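Long-range contacts in hypothetical protein (Streptococcus pneumoniae, PDB 2HIY), which is of unknown function, a conserved bacterial protein of the DUF1697 family whose chain carries two four-stranded antiparallel sheets: residues T5-L10 against F77-L82; R98-K103 against G141-E146. One frame throughout, in Å; residues are numbered along the deposited sequence.

Contact 1: T5-L10 against F77-L82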
loop_
_atom_site.group_PDB
_atom_site.type_symbol
_atom_site.label_atom_id
_atom_site.label_comp_id
_atom_site.label_asym_id
_atom_site.label_seq_id
_atom_site.Cartn_x
_atom_site.Cartn_y
_atom_site.Cartn_z
ATOM N N THR D 5 37.081 -2.200 21.890
ATOM C CA THR D 5 36.543 -3.062 20.837
ATOM C C THR D 5 35.456 -2.309 20.117
ATOM O O THR D 5 34.664 -1.623 20.746
ATOM C CB THR D 5 35.997 -4.350 21.477
ATOM O OG1 THR D 5 37.078 -5.020 22.129
ATOM C CG2 THR D 5 35.346 -5.303 20.453
ATOM N N ARG D 6 35.428 -2.436 18.797
ATOM C CA ARG D 6 34.401 -1.862 17.974
ATOM C C ARG D 6 33.317 -2.920 17.769
ATOM O O ARG D 6 33.602 -4.083 17.421
ATOM C CB ARG D 6 34.993 -1.412 16.633
ATOM C CG ARG D 6 34.062 -0.580 15.778
ATOM C CD ARG D 6 34.099 0.880 16.205
ATOM N NE ARG D 6 33.238 1.728 15.388
ATOM C CZ ARG D 6 32.709 2.869 15.837
ATOM N NH1 ARG D 6 31.952 3.609 15.041
ATOM N NH2 ARG D 6 32.928 3.252 17.088
ATOM N N TYR D 7 32.083 -2.496 18.002
ATOM C CA TYR D 7 30.885 -3.343 17.957
ATOM C C TYR D 7 29.878 -2.850 16.947
ATOM O O TYR D 7 29.789 -1.639 16.694
ATOM C CB TYR D 7 30.166 -3.349 19.313
ATOM C CG TYR D 7 30.918 -4.085 20.389
ATOM C CD1 TYR D 7 31.754 -3.404 21.284
ATOM C CD2 TYR D 7 30.808 -5.474 20.514
ATOM C CE1 TYR D 7 32.457 -4.073 22.248
ATOM C CE2 TYR D 7 31.499 -6.169 21.502
ATOM C CZ TYR D 7 32.336 -5.454 22.371
ATOM O OH TYR D 7 33.051 -6.088 23.373
ATOM N N ALA D 8 29.124 -3.791 16.375
ATOM C CA ALA D 8 27.918 -3.505 15.614
ATOM C C ALA D 8 26.746 -3.982 16.456
ATOM O O ALA D 8 26.728 -5.115 16.960
ATOM C CB ALA D 8 27.917 -4.250 14.252
ATOM N N LEU D 9 25.776 -3.097 16.590
ATOM C CA LEU D 9 24.528 -3.340 17.286
ATOM C C LEU D 9 23.416 -3.263 16.250
ATOM O O LEU D 9 23.184 -2.197 15.676
ATOM C CB LEU D 9 24.354 -2.226 18.325
ATOM C CG LEU D 9 23.022 -2.177 19.083
ATOM C CD1 LEU D 9 22.736 -3.472 19.854
ATOM C CD2 LEU D 9 23.059 -0.956 20.053
ATOM N N LEU D 10 22.762 -4.390 15.993
ATOM C CA LEU D 10 21.747 -4.480 14.937
ATOM C C LEU D 10 20.417 -4.795 15.565
ATOM O O LEU D 10 20.326 -5.687 16.410
ATOM C CB LEU D 10 22.115 -5.584 13.926
ATOM C CG LEU D 10 23.564 -5.565 13.438
ATOM C CD1 LEU D 10 23.705 -6.775 12.494
ATOM C CD2 LEU D 10 23.940 -4.268 12.752
ATOM N N PHE D 77 18.327 -8.034 20.013
ATOM C CA PHE D 77 19.328 -7.336 19.231
ATOM C C PHE D 77 20.512 -8.246 18.998
ATOM O O PHE D 77 20.761 -9.162 19.793
ATOM C CB PHE D 77 19.758 -6.007 19.899
ATOM C CG PHE D 77 20.305 -6.157 21.302
ATOM C CD1 PHE D 77 21.656 -6.395 21.557
ATOM C CD2 PHE D 77 19.474 -5.938 22.387
ATOM C CE1 PHE D 77 22.145 -6.495 22.869
ATOM C CE2 PHE D 77 19.966 -6.025 23.703
ATOM C CZ PHE D 77 21.298 -6.308 23.939
ATOM N N SER D 78 21.250 -7.961 17.925
ATOM C CA SER D 78 22.511 -8.616 17.654
ATOM C C SER D 78 23.637 -7.674 18.084
ATOM O O SER D 78 23.550 -6.461 17.867
ATOM C CB SER D 78 22.658 -8.879 16.164
ATOM O OG SER D 78 21.521 -9.577 15.666
ATOM N N LEU D 79 24.638 -8.229 18.738
ATOM C CA LEU D 79 25.805 -7.441 19.155
ATOM C C LEU D 79 27.036 -8.259 18.826
ATOM O O LEU D 79 27.235 -9.369 19.359
ATOM C CB LEU D 79 25.729 -7.158 20.656
ATOM C CG LEU D 79 26.871 -6.258 21.174
ATOM C CD1 LEU D 79 26.849 -4.865 20.589
ATOM C CD2 LEU D 79 26.802 -6.180 22.694
ATOM N N LEU D 80 27.870 -7.714 17.946
ATOM C CA LEU D 80 29.044 -8.455 17.507
ATOM C C LEU D 80 30.219 -7.526 17.326
ATOM O O LEU D 80 30.037 -6.350 17.020
ATOM C CB LEU D 80 28.742 -9.186 16.195
ATOM C CG LEU D 80 28.221 -8.323 15.065
ATOM C CD1 LEU D 80 29.276 -8.197 13.977
ATOM C CD2 LEU D 80 27.010 -9.020 14.495
ATOM N N SER D 81 31.423 -8.065 17.457
ATOM C CA SER D 81 32.621 -7.248 17.355
ATOM C C SER D 81 33.239 -7.291 15.964
ATOM O O SER D 81 32.957 -8.177 15.158
ATOM C CB SER D 81 33.662 -7.746 18.362
ATOM O OG SER D 81 34.062 -9.049 17.995
ATOM N N LEU D 82 34.164 -6.366 15.711
ATOM C CA LEU D 82 34.968 -6.425 14.488
ATOM C C LEU D 82 35.687 -7.775 14.389
ATOM O O LEU D 82 35.705 -8.379 13.315
ATOM C CB LEU D 82 35.985 -5.273 14.460
ATOM C CG LEU D 82 37.047 -5.307 13.344
ATOM C CD1 LEU D 82 36.442 -5.177 11.950
ATOM C CD2 LEU D 82 38.150 -4.246 13.584
#

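Contact 2: R98-K103 against G141-E146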
loop_
_atom_site.group_PDB
_atom_site.type_symbol
_atom_site.label_atom_id
_atom_site.label_comp_id
_atom_site.label_asym_id
_atom_site.label_seq_id
_atom_site.Cartn_x
_atom_site.Cartn_y
_atom_site.Cartn_z
ATOM N N ARG D 98 28.580 -14.829 -5.570
ATOM C CA ARG D 98 28.009 -14.961 -6.912
ATOM C C ARG D 98 26.698 -14.182 -7.077
ATOM O O ARG D 98 26.084 -13.767 -6.086
ATOM C CB ARG D 98 27.753 -16.431 -7.237
ATOM C CG ARG D 98 29.006 -17.251 -7.253
ATOM C CD ARG D 98 28.667 -18.669 -7.696
ATOM N NE ARG D 98 29.901 -19.437 -7.588
ATOM C CZ ARG D 98 30.047 -20.548 -6.858
ATOM N NH1 ARG D 98 28.993 -21.109 -6.275
ATOM N NH2 ARG D 98 31.249 -21.095 -6.771
ATOM N N ASP D 99 26.258 -14.044 -8.326
ATOM C CA ASP D 99 25.116 -13.185 -8.661
ATOM C C ASP D 99 23.771 -13.883 -8.501
ATOM O O ASP D 99 22.990 -13.988 -9.447
ATOM C CB ASP D 99 25.293 -12.709 -10.107
ATOM C CG ASP D 99 24.284 -11.648 -10.512
ATOM O OD1 ASP D 99 23.801 -10.890 -9.635
ATOM O OD2 ASP D 99 23.990 -11.582 -11.727
ATOM N N LEU D 100 23.485 -14.342 -7.286
ATOM C CA LEU D 100 22.184 -14.925 -6.976
ATOM C C LEU D 100 21.191 -13.792 -6.932
ATOM O O LEU D 100 21.549 -12.646 -6.609
ATOM C CB LEU D 100 22.237 -15.582 -5.599
ATOM C CG LEU D 100 22.813 -17.000 -5.589
ATOM C CD1 LEU D 100 24.315 -17.033 -5.878
ATOM C CD2 LEU D 100 22.550 -17.605 -4.217
ATOM N N ALA D 101 19.930 -14.117 -7.184
ATOM C CA ALA D 101 18.910 -13.069 -7.218
ATOM C C ALA D 101 18.794 -12.360 -5.893
ATOM O O ALA D 101 18.648 -11.135 -5.850
ATOM C CB ALA D 101 17.566 -13.611 -7.620
ATOM N N ARG D 102 18.852 -13.108 -4.793
ATOM C CA ARG D 102 18.737 -12.505 -3.452
ATOM C C ARG D 102 19.695 -13.207 -2.500
ATOM O O ARG D 102 19.769 -14.450 -2.494
ATOM C CB ARG D 102 17.308 -12.616 -2.926
ATOM C CG ARG D 102 16.339 -11.887 -3.842
ATOM C CD ARG D 102 15.090 -11.587 -3.163
ATOM N NE ARG D 102 14.050 -11.225 -4.115
ATOM C CZ ARG D 102 12.833 -10.874 -3.727
ATOM N NH1 ARG D 102 12.563 -10.800 -2.425
ATOM N NH2 ARG D 102 11.912 -10.573 -4.619
ATOM N N LYS D 103 20.386 -12.451 -1.672
ATOM C CA LYS D 103 21.275 -12.995 -0.651
ATOM C C LYS D 103 21.029 -12.267 0.644
ATOM O O LYS D 103 21.105 -11.045 0.657
ATOM C CB LYS D 103 22.722 -12.871 -1.060
ATOM C CG LYS D 103 23.087 -13.718 -2.296
ATOM C CD LYS D 103 24.547 -13.584 -2.696
ATOM C CE LYS D 103 24.837 -12.186 -3.259
ATOM N NZ LYS D 103 26.195 -12.083 -3.879
ATOM N N GLY D 141 20.882 -17.841 0.349
ATOM C CA GLY D 141 20.829 -17.326 -1.021
ATOM C C GLY D 141 19.645 -17.946 -1.727
ATOM O O GLY D 141 19.341 -19.126 -1.540
ATOM N N LYS D 142 18.974 -17.127 -2.525
ATOM C CA LYS D 142 17.885 -17.600 -3.363
ATOM C C LYS D 142 18.277 -17.317 -4.817
ATOM O O LYS D 142 18.617 -16.189 -5.179
ATOM C CB LYS D 142 16.571 -16.874 -2.982
ATOM C CG LYS D 142 15.920 -17.318 -1.645
ATOM C CD LYS D 142 16.655 -16.919 -0.373
ATOM C CE LYS D 142 16.856 -15.440 -0.227
ATOM N NZ LYS D 142 17.386 -15.126 1.148
ATOM N N PHE D 143 18.231 -18.338 -5.667
ATOM C CA PHE D 143 18.881 -18.223 -6.976
ATOM C C PHE D 143 18.173 -17.347 -7.950
ATOM O O PHE D 143 18.846 -16.674 -8.749
ATOM C CB PHE D 143 19.127 -19.596 -7.579
ATOM C CG PHE D 143 20.160 -20.379 -6.844
ATOM C CD1 PHE D 143 21.499 -20.054 -6.991
ATOM C CD2 PHE D 143 19.821 -21.426 -6.009
ATOM C CE1 PHE D 143 22.486 -20.764 -6.295
ATOM C CE2 PHE D 143 20.804 -22.159 -5.296
ATOM C CZ PHE D 143 22.137 -21.804 -5.450
ATOM N N SER D 144 16.841 -17.317 -7.918
ATOM C CA SER D 144 16.128 -16.665 -9.028
ATOM C C SER D 144 14.851 -15.989 -8.606
ATOM O O SER D 144 14.080 -16.524 -7.809
ATOM C CB SER D 144 15.803 -17.726 -10.082
ATOM O OG SER D 144 15.024 -17.152 -11.128
ATOM N N GLU D 145 14.571 -14.834 -9.204
ATOM C CA GLU D 145 13.280 -14.206 -8.981
ATOM C C GLU D 145 12.121 -15.080 -9.448
ATOM O O GLU D 145 11.047 -15.051 -8.830
ATOM C CB GLU D 145 13.211 -12.841 -9.694
ATOM C CG GLU D 145 14.182 -11.781 -9.108
ATOM C CD GLU D 145 13.810 -11.260 -7.722
ATOM O OE1 GLU D 145 12.651 -11.424 -7.297
ATOM O OE2 GLU D 145 14.683 -10.677 -7.042
ATOM N N GLU D 146 12.311 -15.869 -10.493
ATOM C CA GLU D 146 11.202 -16.680 -11.011
ATOM C C GLU D 146 10.802 -17.849 -10.104
ATOM O O GLU D 146 9.672 -18.341 -10.200
ATOM C CB GLU D 146 11.514 -17.182 -12.419
ATOM C CG GLU D 146 10.479 -18.139 -13.025
ATOM C CD GLU D 146 10.991 -19.566 -13.148
ATOM O OE1 GLU D 146 11.372 -20.165 -12.116
ATOM O OE2 GLU D 146 11.012 -20.095 -14.283
HETATM O O HOH W 1 17.067 -9.995 -7.911
#

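Contact 1: T5-L10 against F77-L82
Five backbone hydrogen bonds join Thr5-Leu10 to Phe77-Leu82. Ala8 N gives to Leu80 O at 2.8 Å and Leu80 N returns one to Ala8 O, an antiparallel hydrogen-bonded pair; Leu10 and Ser78 form the second, while Tyr7-Ser81 and Leu9-Leu79 are non-hydrogen-bonded pairs. The last bond, from Leu82 N to Arg6 O at 2.9 Å, is the least straight (150° at the hydrogen) and comes from the first residue of helix 82-89; Ser81 is the N-cap, its OG hydrogen-bonded to the backbone N of Asp84. CA-H...O contacts, such as Leu79 CA to Ala8 O (3.3 Å), fill the intervals.

The axes of strands 5-10 and 78-81 approach to 4.6 Å with directions 157° apart, a twisted antiparallel pairing. It sets 78-81, outermost within this chain, beside 5-10, whose other edge pairs with strand 47-52. With strand 39-41 and helices 24-34 and 56-70 they form a beta-alpha-beta-beta-alpha-beta, ferredoxin-like unit.

Beside helix 56-70, Leu79 CD1 sits 3.9 Å from Tyr7 CB because Leu79 CG stands anti to its own backbone N (chi1 -176°). On the same face Leu9 CD1 meets Phe77 CD1 at 3.6 Å, obliquely to the ring, and Thr5 CG2 touches Ser81 CB at 3.6 Å while lying over the rim of one face of the Tyr7 ring. The reverse face carries Ala8 CB against Leu80 CG (4.2 Å) and Leu10 beside Ser78, packed by Phe107 and helix 171-182.

Contact 2: R98-K103 against G141-E146
Glu145 OE2 is held by Arg102 NE at 3.0 Å and by a water, which bridges Glu145 OE2 (2.6 Å) and Ala101 O and so ties the acid to the backbone. The other oxygen, Glu145 OE1, takes Arg102 NH2 at 2.9 Å. This is a side-on, bidentate salt bridge, both bonds falling 13° from the guanidinium plane. OE1 is met on its syn lone pair, whereas at OE2 the arginine donor stands 29° out of the carboxylate plane, consistent with the 41° between the two planar groups. A bend at chi2 of Glu145 helps to bring its end to the extended arginine. Tyr148 makes a cation-pi contact with Arg102, and Gln116 of the second subunit packs on it.

The backbone pairing is short. Lys142 N gives an almost straight bond to Arg102 O at 2.8 Å, and Arg102 N answers to Lys142 O. Two residues, Ala101 and Arg102, stand opposite the single Lys142, forming a classic beta bulge where strand 102-108 begins and 137-142 ends. Within the bulge Ala101 N also donates to Phe143 O at 3.2 Å, from above the carbonyl plane and off its lone pairs.

On the side away from the salt bridge, Leu100 and Phe143 run side by side, Leu100 CG lying 3.6 Å from Phe143 CD1. Leu100 CD2 comes equally close to Gly141 CA, where no side chain intervenes. Lys142 curls at chi2 and chi3, bringing CE to 3.9 Å from Arg102 CB; its NZ forms a salt bridge with Asp104.

In the fold
Contact 1 closes before contact 2 opens along the chain, and the two lie on opposite sides of the chain's centre, with centres 27 Å apart and nearest atoms about 13 Å apart. Each belongs to a separate four-stranded antiparallel sheet. Both halves follow beta-alpha-beta-beta-alpha-beta with strand order 2-3-1-4, so the chain holds two ferredoxin-like units, one per contact. Contact 1 pairs the first strand of its sheet with the fourth, whereas contact 2 pairs the first with the third, at the start of strand 102-108. That strand reaches contact 1 with its far end. Contact 1 is buried; contact 2 is partly buried and touches the second subunit.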